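Local structure of epidermin leader peptide processing serine protease EpiP (Staphylococcus aureus subsp. aureus, 3QFH) at residues A[20-25]-A[55-60]; A[101-106]-A[365-370]; A[122-127]-A[395-400]. The protein is a subtilisin-like serine endopeptidase that probably cleaves the leader peptide from the precursor of the lantibiotic epidermin. All coordinates share one frame; numbering follows the deposited sequence.

Interaction 1: A[20-25]-A[55-60]; sequences ELYYSV and QIKMTK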
loop_
_atom_site.group_PDB
_atom_site.type_symbol
_atom_site.label_atom_id
_atom_site.label_comp_id
_atom_site.label_asym_id
_atom_site.label_seq_id
_atom_site.Cartn_x
_atom_site.Cartn_y
_atom_site.Cartn_z
ATOM N N GLU A 20 -22.517 14.737 -17.986
ATOM C CA GLU A 20 -21.131 14.459 -18.308
ATOM C C GLU A 20 -20.574 13.615 -17.157
ATOM O O GLU A 20 -20.697 13.992 -15.995
ATOM C CB GLU A 20 -20.389 15.782 -18.465
ATOM C CG GLU A 20 -19.092 15.704 -19.237
ATOM C CD GLU A 20 -18.347 17.044 -19.281
ATOM O OE1 GLU A 20 -18.814 18.018 -18.643
ATOM O OE2 GLU A 20 -17.284 17.117 -19.945
ATOM N N LEU A 21 -19.997 12.460 -17.475
ATOM C CA LEU A 21 -19.486 11.544 -16.450
ATOM C C LEU A 21 -18.024 11.181 -16.656
ATOM O O LEU A 21 -17.458 11.375 -17.732
ATOM C CB LEU A 21 -20.302 10.254 -16.448
ATOM C CG LEU A 21 -21.825 10.382 -16.343
ATOM C CD1 LEU A 21 -22.452 8.999 -16.523
ATOM C CD2 LEU A 21 -22.265 11.039 -15.019
ATOM N N TYR A 22 -17.437 10.620 -15.606
ATOM C CA TYR A 22 -16.048 10.196 -15.614
ATOM C C TYR A 22 -15.923 8.773 -16.144
ATOM O O TYR A 22 -16.493 7.838 -15.574
ATOM C CB TYR A 22 -15.451 10.288 -14.202
ATOM C CG TYR A 22 -15.135 11.712 -13.757
ATOM C CD1 TYR A 22 -16.109 12.535 -13.176
ATOM C CD2 TYR A 22 -13.853 12.232 -13.923
ATOM C CE1 TYR A 22 -15.795 13.858 -12.771
ATOM C CE2 TYR A 22 -13.537 13.539 -13.536
ATOM C CZ TYR A 22 -14.500 14.342 -12.968
ATOM O OH TYR A 22 -14.142 15.613 -12.592
ATOM N N TYR A 23 -15.190 8.617 -17.246
ATOM C CA TYR A 23 -14.938 7.295 -17.817
ATOM C C TYR A 23 -13.467 6.929 -17.755
ATOM O O TYR A 23 -12.573 7.769 -17.977
ATOM C CB TYR A 23 -15.425 7.202 -19.262
ATOM C CG TYR A 23 -16.925 7.182 -19.380
ATOM C CD1 TYR A 23 -17.634 5.978 -19.289
ATOM C CD2 TYR A 23 -17.646 8.359 -19.555
ATOM C CE1 TYR A 23 -19.020 5.950 -19.376
ATOM C CE2 TYR A 23 -19.042 8.340 -19.640
ATOM C CZ TYR A 23 -19.720 7.134 -19.556
ATOM O OH TYR A 23 -21.094 7.110 -19.648
ATOM N N SER A 24 -13.233 5.664 -17.423
ATOM C CA SER A 24 -11.898 5.089 -17.416
ATOM C C SER A 24 -11.715 4.435 -18.773
ATOM O O SER A 24 -12.566 3.652 -19.212
ATOM C CB SER A 24 -11.747 4.082 -16.285
ATOM O OG SER A 24 -11.803 4.743 -15.026
ATOM N N VAL A 25 -10.613 4.762 -19.445
ATOM C CA VAL A 25 -10.376 4.268 -20.791
ATOM C C VAL A 25 -9.011 3.632 -20.963
ATOM O O VAL A 25 -7.993 4.218 -20.577
ATOM C CB VAL A 25 -10.517 5.424 -21.830
ATOM C CG1 VAL A 25 -10.289 4.919 -23.231
ATOM C CG2 VAL A 25 -11.910 6.062 -21.731
ATOM N N GLN A 55 -8.413 8.867 -18.025
ATOM C CA GLN A 55 -9.735 9.105 -17.501
ATOM C C GLN A 55 -10.241 10.259 -18.329
ATOM O O GLN A 55 -9.537 11.247 -18.534
ATOM C CB GLN A 55 -9.712 9.446 -16.023
ATOM C CG GLN A 55 -11.064 9.327 -15.380
ATOM C CD GLN A 55 -11.018 9.622 -13.891
ATOM O OE1 GLN A 55 -10.257 10.490 -13.444
ATOM N NE2 GLN A 55 -11.861 8.929 -13.117
ATOM N N ILE A 56 -11.451 10.123 -18.824
ATOM C CA ILE A 56 -12.037 11.124 -19.682
ATOM C C ILE A 56 -13.420 11.490 -19.174
ATOM O O ILE A 56 -14.191 10.632 -18.734
ATOM C CB ILE A 56 -12.117 10.589 -21.130
ATOM C CG1 ILE A 56 -10.721 10.142 -21.599
ATOM C CG2 ILE A 56 -12.709 11.643 -22.069
ATOM C CD1 ILE A 56 -10.690 9.601 -23.047
ATOM N N LYS A 57 -13.718 12.775 -19.205
ATOM C CA LYS A 57 -15.002 13.241 -18.774
ATOM C C LYS A 57 -15.794 13.451 -20.064
ATOM O O LYS A 57 -15.388 14.230 -20.929
ATOM C CB LYS A 57 -14.849 14.526 -17.955
ATOM C CG LYS A 57 -16.077 14.863 -17.155
ATOM C CD LYS A 57 -15.901 16.086 -16.253
ATOM C CE LYS A 57 -17.183 16.336 -15.463
ATOM N NZ LYS A 57 -17.149 17.583 -14.649
ATOM N N MET A 58 -16.886 12.714 -20.222
ATOM C CA MET A 58 -17.710 12.825 -21.428
ATOM C C MET A 58 -19.148 12.339 -21.233
ATOM O O MET A 58 -19.450 11.662 -20.254
ATOM C CB MET A 58 -17.048 12.084 -22.601
ATOM C CG MET A 58 -16.674 10.649 -22.341
ATOM S SD MET A 58 -15.704 9.908 -23.708
ATOM C CE MET A 58 -15.230 8.365 -22.950
ATOM N N THR A 59 -20.031 12.717 -22.161
ATOM C CA THR A 59 -21.431 12.289 -22.108
ATOM C C THR A 59 -21.494 10.799 -22.380
ATOM O O THR A 59 -20.542 10.221 -22.918
ATOM C CB THR A 59 -22.323 13.015 -23.158
ATOM O OG1 THR A 59 -21.889 12.679 -24.487
ATOM C CG2 THR A 59 -22.277 14.529 -22.956
ATOM N N LYS A 60 -22.611 10.168 -22.032
ATOM C CA LYS A 60 -22.727 8.728 -22.271
ATOM C C LYS A 60 -22.760 8.472 -23.783
ATOM O O LYS A 60 -22.309 7.435 -24.245
ATOM C CB LYS A 60 -23.959 8.119 -21.593
ATOM C CG LYS A 60 -23.887 6.574 -21.533
ATOM C CD LYS A 60 -25.177 5.924 -21.038
ATOM C CE LYS A 60 -26.270 5.967 -22.113
ATOM N NZ LYS A 60 -27.507 5.268 -21.671
#

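Interaction 2: A[101-106]-A[365-370]; sequences RQWDMN and ENILTT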
loop_
_atom_site.group_PDB
_atom_site.type_symbol
_atom_site.label_atom_id
_atom_site.label_comp_id
_atom_site.label_asym_id
_atom_site.label_seq_id
_atom_site.Cartn_x
_atom_site.Cartn_y
_atom_site.Cartn_z
ATOM N N ARG A 101 7.965 1.161 24.519
ATOM C CA ARG A 101 6.509 1.024 24.465
ATOM C C ARG A 101 6.061 0.404 23.136
ATOM O O ARG A 101 4.911 -0.001 22.997
ATOM C CB ARG A 101 5.840 2.392 24.638
ATOM C CG ARG A 101 6.133 3.058 25.964
ATOM C CD ARG A 101 5.487 4.419 25.989
ATOM N NE ARG A 101 5.900 5.195 27.139
ATOM C CZ ARG A 101 5.410 6.390 27.455
ATOM N NH1 ARG A 101 4.462 6.953 26.708
ATOM N NH2 ARG A 101 5.859 7.024 28.528
ATOM N N GLN A 102 6.960 0.368 22.146
ATOM C CA GLN A 102 6.626 -0.189 20.833
ATOM C C GLN A 102 6.731 -1.703 20.884
ATOM O O GLN A 102 7.681 -2.280 20.392
ATOM C CB GLN A 102 7.584 0.342 19.764
ATOM C CG GLN A 102 7.603 1.849 19.621
ATOM C CD GLN A 102 8.525 2.272 18.527
ATOM O OE1 GLN A 102 9.569 2.854 18.798
ATOM N NE2 GLN A 102 8.164 1.953 17.265
ATOM N N TRP A 103 5.755 -2.358 21.499
ATOM C CA TRP A 103 5.808 -3.810 21.616
ATOM C C TRP A 103 5.958 -4.500 20.268
ATOM O O TRP A 103 6.626 -5.518 20.170
ATOM C CB TRP A 103 4.579 -4.364 22.330
ATOM C CG TRP A 103 3.270 -4.034 21.681
ATOM C CD1 TRP A 103 2.424 -3.018 22.022
ATOM C CD2 TRP A 103 2.634 -4.744 20.613
ATOM N NE1 TRP A 103 1.321 -3.032 21.208
ATOM C CE2 TRP A 103 1.428 -4.081 20.333
ATOM C CE3 TRP A 103 2.975 -5.873 19.852
ATOM C CZ2 TRP A 103 0.553 -4.514 19.333
ATOM C CZ3 TRP A 103 2.109 -6.297 18.860
ATOM C CH2 TRP A 103 0.916 -5.618 18.603
ATOM N N ASP A 104 5.304 -3.957 19.253
ATOM C CA ASP A 104 5.312 -4.518 17.923
ATOM C C ASP A 104 6.706 -4.472 17.270
ATOM O O ASP A 104 7.104 -5.409 16.590
ATOM C CB ASP A 104 4.286 -3.766 17.054
ATOM C CG ASP A 104 4.557 -2.256 16.994
ATOM O OD1 ASP A 104 4.740 -1.621 18.077
ATOM O OD2 ASP A 104 4.564 -1.709 15.869
ATOM N N MET A 105 7.441 -3.387 17.520
ATOM C CA MET A 105 8.763 -3.170 16.964
ATOM C C MET A 105 9.758 -4.025 17.756
ATOM O O MET A 105 10.695 -4.611 17.196
ATOM C CB MET A 105 9.095 -1.660 17.018
ATOM C CG MET A 105 10.085 -1.178 15.975
ATOM S SD MET A 105 9.517 -1.524 14.264
ATOM C CE MET A 105 8.189 -0.368 13.982
ATOM N N ASN A 106 9.541 -4.144 19.062
ATOM C CA ASN A 106 10.389 -5.011 19.862
ATOM C C ASN A 106 10.268 -6.478 19.463
ATOM O O ASN A 106 11.268 -7.198 19.412
ATOM C CB ASN A 106 10.117 -4.852 21.365
ATOM C CG ASN A 106 10.820 -3.647 21.937
ATOM O OD1 ASN A 106 11.846 -3.795 22.583
ATOM N ND2 ASN A 106 10.340 -2.446 21.616
ATOM N N GLU A 365 -2.473 -3.799 22.878
ATOM C CA GLU A 365 -2.945 -4.374 21.613
ATOM C C GLU A 365 -2.942 -3.434 20.394
ATOM O O GLU A 365 -3.258 -3.879 19.292
ATOM C CB GLU A 365 -4.349 -4.991 21.792
ATOM C CG GLU A 365 -5.501 -3.987 22.026
ATOM C CD GLU A 365 -6.880 -4.678 22.125
ATOM O OE1 GLU A 365 -7.894 -3.959 22.234
ATOM O OE2 GLU A 365 -6.959 -5.938 22.089
ATOM N N ASN A 366 -2.642 -2.149 20.580
ATOM C CA ASN A 366 -2.550 -1.234 19.440
ATOM C C ASN A 366 -1.106 -0.829 19.199
ATOM O O ASN A 366 -0.247 -0.992 20.064
ATOM C CB ASN A 366 -3.457 -0.005 19.581
ATOM C CG ASN A 366 -4.955 -0.327 19.371
ATOM O OD1 ASN A 366 -5.353 -1.478 19.135
ATOM N ND2 ASN A 366 -5.776 0.704 19.424
ATOM N N ILE A 367 -0.875 -0.277 18.019
ATOM C CA ILE A 367 0.431 0.124 17.550
ATOM C C ILE A 367 0.687 1.621 17.760
ATOM O O ILE A 367 -0.056 2.468 17.259
ATOM C CB ILE A 367 0.536 -0.121 16.030
ATOM C CG1 ILE A 367 0.136 -1.574 15.652
ATOM C CG2 ILE A 367 1.925 0.269 15.520
ATOM C CD1 ILE A 367 1.025 -2.647 16.165
ATOM N N LEU A 368 1.768 1.928 18.460
ATOM C CA LEU A 368 2.153 3.287 18.702
ATOM C C LEU A 368 2.876 3.776 17.455
ATOM O O LEU A 368 3.831 3.151 17.005
ATOM C CB LEU A 368 3.061 3.351 19.942
ATOM C CG LEU A 368 3.641 4.719 20.321
ATOM C CD1 LEU A 368 2.550 5.770 20.580
ATOM C CD2 LEU A 368 4.531 4.567 21.524
ATOM N N THR A 369 2.403 4.860 16.855
ATOM C CA THR A 369 3.088 5.379 15.676
ATOM C C THR A 369 3.035 6.890 15.656
ATOM O O THR A 369 2.392 7.511 16.509
ATOM C CB THR A 369 2.502 4.762 14.357
ATOM O OG1 THR A 369 3.386 5.027 13.251
ATOM C CG2 THR A 369 1.092 5.266 14.067
ATOM N N THR A 370 3.748 7.468 14.695
ATOM C CA THR A 370 3.778 8.897 14.488
ATOM C C THR A 370 2.442 9.412 13.968
ATOM O O THR A 370 1.846 8.820 13.052
ATOM C CB THR A 370 4.853 9.260 13.443
ATOM O OG1 THR A 370 4.660 8.456 12.267
ATOM C CG2 THR A 370 6.230 9.013 14.002
HETATM O O HOH W 1 5.630 1.034 16.675
HETATM O O HOH W 2 2.963 -0.459 19.826
#

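Interaction 3: A[122-127]-A[395-400]; sequences ANTKIA and LIIDKY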
loop_
_atom_site.group_PDB
_atom_site.type_symbol
_atom_site.label_atom_id
_atom_site.label_comp_id
_atom_site.label_asym_id
_atom_site.label_seq_id
_atom_site.Cartn_x
_atom_site.Cartn_y
_atom_site.Cartn_z
ATOM N N ALA A 122 22.545 2.771 3.974
ATOM C CA ALA A 122 21.115 2.536 3.728
ATOM C C ALA A 122 20.626 3.268 2.489
ATOM O O ALA A 122 19.891 4.248 2.578
ATOM C CB ALA A 122 20.308 2.961 4.945
ATOM N N ASN A 123 20.992 2.745 1.334
ATOM C CA ASN A 123 20.688 3.368 0.059
ATOM C C ASN A 123 19.319 3.090 -0.547
ATOM O O ASN A 123 18.850 3.866 -1.370
ATOM C CB ASN A 123 21.799 3.007 -0.935
ATOM C CG ASN A 123 23.157 3.538 -0.483
ATOM O OD1 ASN A 123 23.223 4.516 0.270
ATOM N ND2 ASN A 123 24.234 2.900 -0.923
ATOM N N THR A 124 18.677 2.000 -0.163
ATOM C CA THR A 124 17.356 1.708 -0.712
ATOM C C THR A 124 16.310 2.751 -0.288
ATOM O O THR A 124 16.241 3.147 0.877
ATOM C CB THR A 124 16.861 0.313 -0.319
ATOM O OG1 THR A 124 17.673 -0.668 -0.963
ATOM C CG2 THR A 124 15.415 0.096 -0.744
ATOM N N LYS A 125 15.522 3.186 -1.266
ATOM C CA LYS A 125 14.426 4.137 -1.059
ATOM C C LYS A 125 13.120 3.410 -0.959
ATOM O O LYS A 125 12.788 2.623 -1.848
ATOM C CB LYS A 125 14.281 5.066 -2.257
ATOM C CG LYS A 125 15.078 6.322 -2.243
ATOM C CD LYS A 125 16.552 6.122 -2.218
ATOM C CE LYS A 125 17.224 7.397 -2.754
ATOM N NZ LYS A 125 16.547 8.633 -2.212
ATOM N N ILE A 126 12.369 3.679 0.100
ATOM C CA ILE A 126 11.074 3.083 0.264
ATOM C C ILE A 126 10.015 4.102 -0.217
ATOM O O ILE A 126 9.990 5.241 0.240
ATOM C CB ILE A 126 10.810 2.712 1.724
ATOM C CG1 ILE A 126 11.927 1.813 2.265
ATOM C CG2 ILE A 126 9.450 2.023 1.871
ATOM C CD1 ILE A 126 11.857 1.617 3.741
ATOM N N ALA A 127 9.174 3.689 -1.153
ATOM C CA ALA A 127 8.114 4.536 -1.633
ATOM C C ALA A 127 6.884 4.150 -0.865
ATOM O O ALA A 127 6.635 2.954 -0.596
ATOM C CB ALA A 127 7.892 4.363 -3.135
ATOM N N LEU A 395 16.012 -3.180 4.138
ATOM C CA LEU A 395 17.192 -3.605 4.920
ATOM C C LEU A 395 17.906 -4.796 4.296
ATOM O O LEU A 395 19.138 -4.844 4.254
ATOM C CB LEU A 395 16.798 -3.955 6.346
ATOM C CG LEU A 395 16.261 -2.832 7.244
ATOM C CD1 LEU A 395 15.877 -3.402 8.615
ATOM C CD2 LEU A 395 17.301 -1.723 7.373
ATOM N N ILE A 396 17.123 -5.755 3.817
ATOM C CA ILE A 396 17.649 -6.972 3.206
ATOM C C ILE A 396 18.385 -6.659 1.893
ATOM O O ILE A 396 19.476 -7.171 1.637
ATOM C CB ILE A 396 16.522 -7.996 2.982
ATOM C CG1 ILE A 396 16.051 -8.540 4.335
ATOM C CG2 ILE A 396 17.016 -9.144 2.087
ATOM C CD1 ILE A 396 14.668 -9.221 4.281
ATOM N N ILE A 397 17.794 -5.803 1.078
ATOM C CA ILE A 397 18.430 -5.397 -0.179
ATOM C C ILE A 397 19.785 -4.724 0.089
ATOM O O ILE A 397 20.795 -5.000 -0.594
ATOM C CB ILE A 397 17.503 -4.466 -0.999
ATOM C CG1 ILE A 397 16.269 -5.255 -1.478
ATOM C CG2 ILE A 397 18.257 -3.908 -2.224
ATOM C CD1 ILE A 397 15.095 -4.376 -2.035
ATOM N N ASP A 398 19.823 -3.850 1.083
ATOM C CA ASP A 398 21.074 -3.150 1.408
ATOM C C ASP A 398 22.101 -4.081 2.111
ATOM O O ASP A 398 23.294 -4.047 1.815
ATOM C CB ASP A 398 20.789 -1.914 2.254
ATOM C CG ASP A 398 19.965 -0.865 1.503
ATOM O OD1 ASP A 398 19.821 -0.995 0.265
ATOM O OD2 ASP A 398 19.443 0.083 2.151
ATOM N N LYS A 399 21.617 -4.942 2.995
ATOM C CA LYS A 399 22.494 -5.840 3.746
ATOM C C LYS A 399 23.217 -6.860 2.865
ATOM O O LYS A 399 24.389 -7.095 3.053
ATOM C CB LYS A 399 21.697 -6.585 4.823
ATOM C CG LYS A 399 22.518 -7.464 5.765
ATOM C CD LYS A 399 23.298 -6.650 6.808
ATOM C CE LYS A 399 24.029 -7.569 7.769
ATOM N NZ LYS A 399 24.575 -6.858 8.963
ATOM N N TYR A 400 22.513 -7.436 1.900
ATOM C CA TYR A 400 23.082 -8.487 1.049
ATOM C C TYR A 400 23.369 -8.023 -0.380
ATOM O O TYR A 400 23.769 -8.825 -1.223
ATOM C CB TYR A 400 22.152 -9.721 1.070
ATOM C CG TYR A 400 21.890 -10.192 2.472
ATOM C CD1 TYR A 400 20.742 -9.807 3.142
ATOM C CD2 TYR A 400 22.824 -10.950 3.163
ATOM C CE1 TYR A 400 20.490 -10.214 4.445
ATOM C CE2 TYR A 400 22.586 -11.355 4.489
ATOM C CZ TYR A 400 21.407 -10.984 5.115
ATOM O OH TYR A 400 21.129 -11.359 6.411
#

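Interaction 1: A[20-25]-A[55-60]
Tyr23 reaches diagonally across to Met58 between two antiparallel strands of the propeptide, in the small sheet characteristic of subtilase prodomains. Two hydrogen-bonded pairs set the register, Leu21 with Met58 and Tyr23 with Ile56; in the second, Tyr23 N reaches Ile56 O at 2.7 Å. As in any beta strand, side chains alternate between the sheet's two faces. On the face of Tyr23, Ile56 and Met58, which helix 60-66 covers, apolar groups dominate. Met58 CG sits between its backbone N and carbonyl carbon (chi1 53°), and the extended thioether then runs at about a right angle to the tyrosine, with Met58 CG 3.7 Å from Tyr23 CD2 and the methyl CE by Tyr23 CB. Methionine, unbranched and flexible, can follow the flank of a rigid ring. Val25 CG2 continues the patch against Ile56 CD1.

The other face, carrying Tyr22 and Lys57, is more polar. Lys57, with CG anti to the backbone N (chi1 -164°) and every later torsion extended, lays its CD over one face of the Tyr22 ring; Lys57 CG lies 3.8 Å from Glu20 CG, the two chains crossing at about a right angle. The charged ends stay beyond salt-bridge range. Gln55 packs its amide obliquely near Tyr22, the planes 58° apart, while its NE2 bonds to Thr79 and Glu212. Back on the face of Tyr23, its OH lies 3.4 Å from Lys60 CG.

Interaction 2: A[101-106]-A[365-370]
Trp103, on the first turn of helix 103-108, meets the start of strand 367-370, half of a two-stranded antiparallel hairpin in the subtilisin-like domain. The tight part lies around Ile367. Its CD1 is 3.7 Å from Trp103 CZ2 and 3.6 Å from Asp104 CB, so one branched side chain fills the angle between indole and aspartate; its CG2 approaches Asp104 OD2. Tryptophan offers both a broad apolar surface and one N-H: NE1 donates to Asn366 O at 2.8 Å, although the bond is bent (137° at the hydrogen) and the oxygen is tilted from the ring plane. With CG between backbone N and carbonyl carbon (chi1 58°), the indole runs along the helix toward Asp104, whose CB lies over one of its faces.

Toward Gln102 and Leu368 the fit is looser and mediated by water. One water accepts from Gln102 NE2 and lies within bonding distance of Asp104 OD2 and Leu368 O. A second donates to Asp104 OD1 and accepts from Leu368 N. The carboxylate is thus well provided for, since OD2 also forms a salt bridge with Lys388. At the exposed margin, where the guanidinium of Arg101 leads away from the strand, a single apolar touch remains: Arg101 CB to Leu368 CD2, 4.0 Å.

Interaction 3: A[122-127]-A[395-400]
Thr124 and Asp398 carry this contact through a carboxylate that takes both the N-H and the hydroxyl of one residue. Thr124 OG1 donates to Asp398 OD1, a bond modelled at 2.5 Å, very short, so its exact length is doubtful. The backbone Thr124 N gives its main bond to Asp398 OD2 at 3.1 Å, fairly straight at 164°, and arrives on the syn lone pair of that oxygen; a weak, bent branch goes to OD1. Threonine suits the site because OG1 lies beside its own backbone N (chi1 -68°), which lets hydroxyl and N-H point to the same carboxylate. Aspartate suits it equally: its short side chain, with CG beside the helix backbone N (chi1 -64°), carries both oxygens across to the other segment without a flexible linker.

Asp398 OD2 has a further donor in Asn198 ND2, and the same amide nitrogen bonds to Thr124 O, tying the arrangement to a third part of the chain. Glu403 OE2 lies close to Asp398 OD1, a like-charged neighbour that may raise the proton affinity of one or both acids.

Outward from the carboxylate the contact becomes thin. Ala122 CA approaches Asp398 OD2 at 3.4 Å; a small side chain is consistent with so close an approach. Ile397, one residue before the aspartate, sets its CG2 3.5 Å from Thr124 OG1, one methyl branch against the hydroxyl.

The segment 122-127 leads into strand 126-130, an inner strand of the seven-stranded parallel sheet of the subtilisin-like α/β fold. Strands 200-204 and 230-233 flank it, while Thr124 and Ile126 pack on Ala394 of helix 382-400. That helix, near its C-terminal end, is backed in turn by helices 406-416 and 435-439.

How the interactions relate
Interaction 1 comes first along the chain and lies in the propeptide sheet, on the opposite side of the chain's centre from the other two; its centre is about 44 Å from that of interaction 2 and about 41 Å from that of interaction 3. The latter two interlock in sequence, their segments alternating, with centres about 23 Å apart. Each joins regions some 260 residues apart. Helix 382-400 also reaches interaction 2, through the salt bridge of Lys388 with Asp104. Strand 126-130 and this helix contain Asp130 and Ser383, which with His177 show the geometry expected of a subtilase catalytic triad; interaction 3 joins these elements at their ends away from those residues.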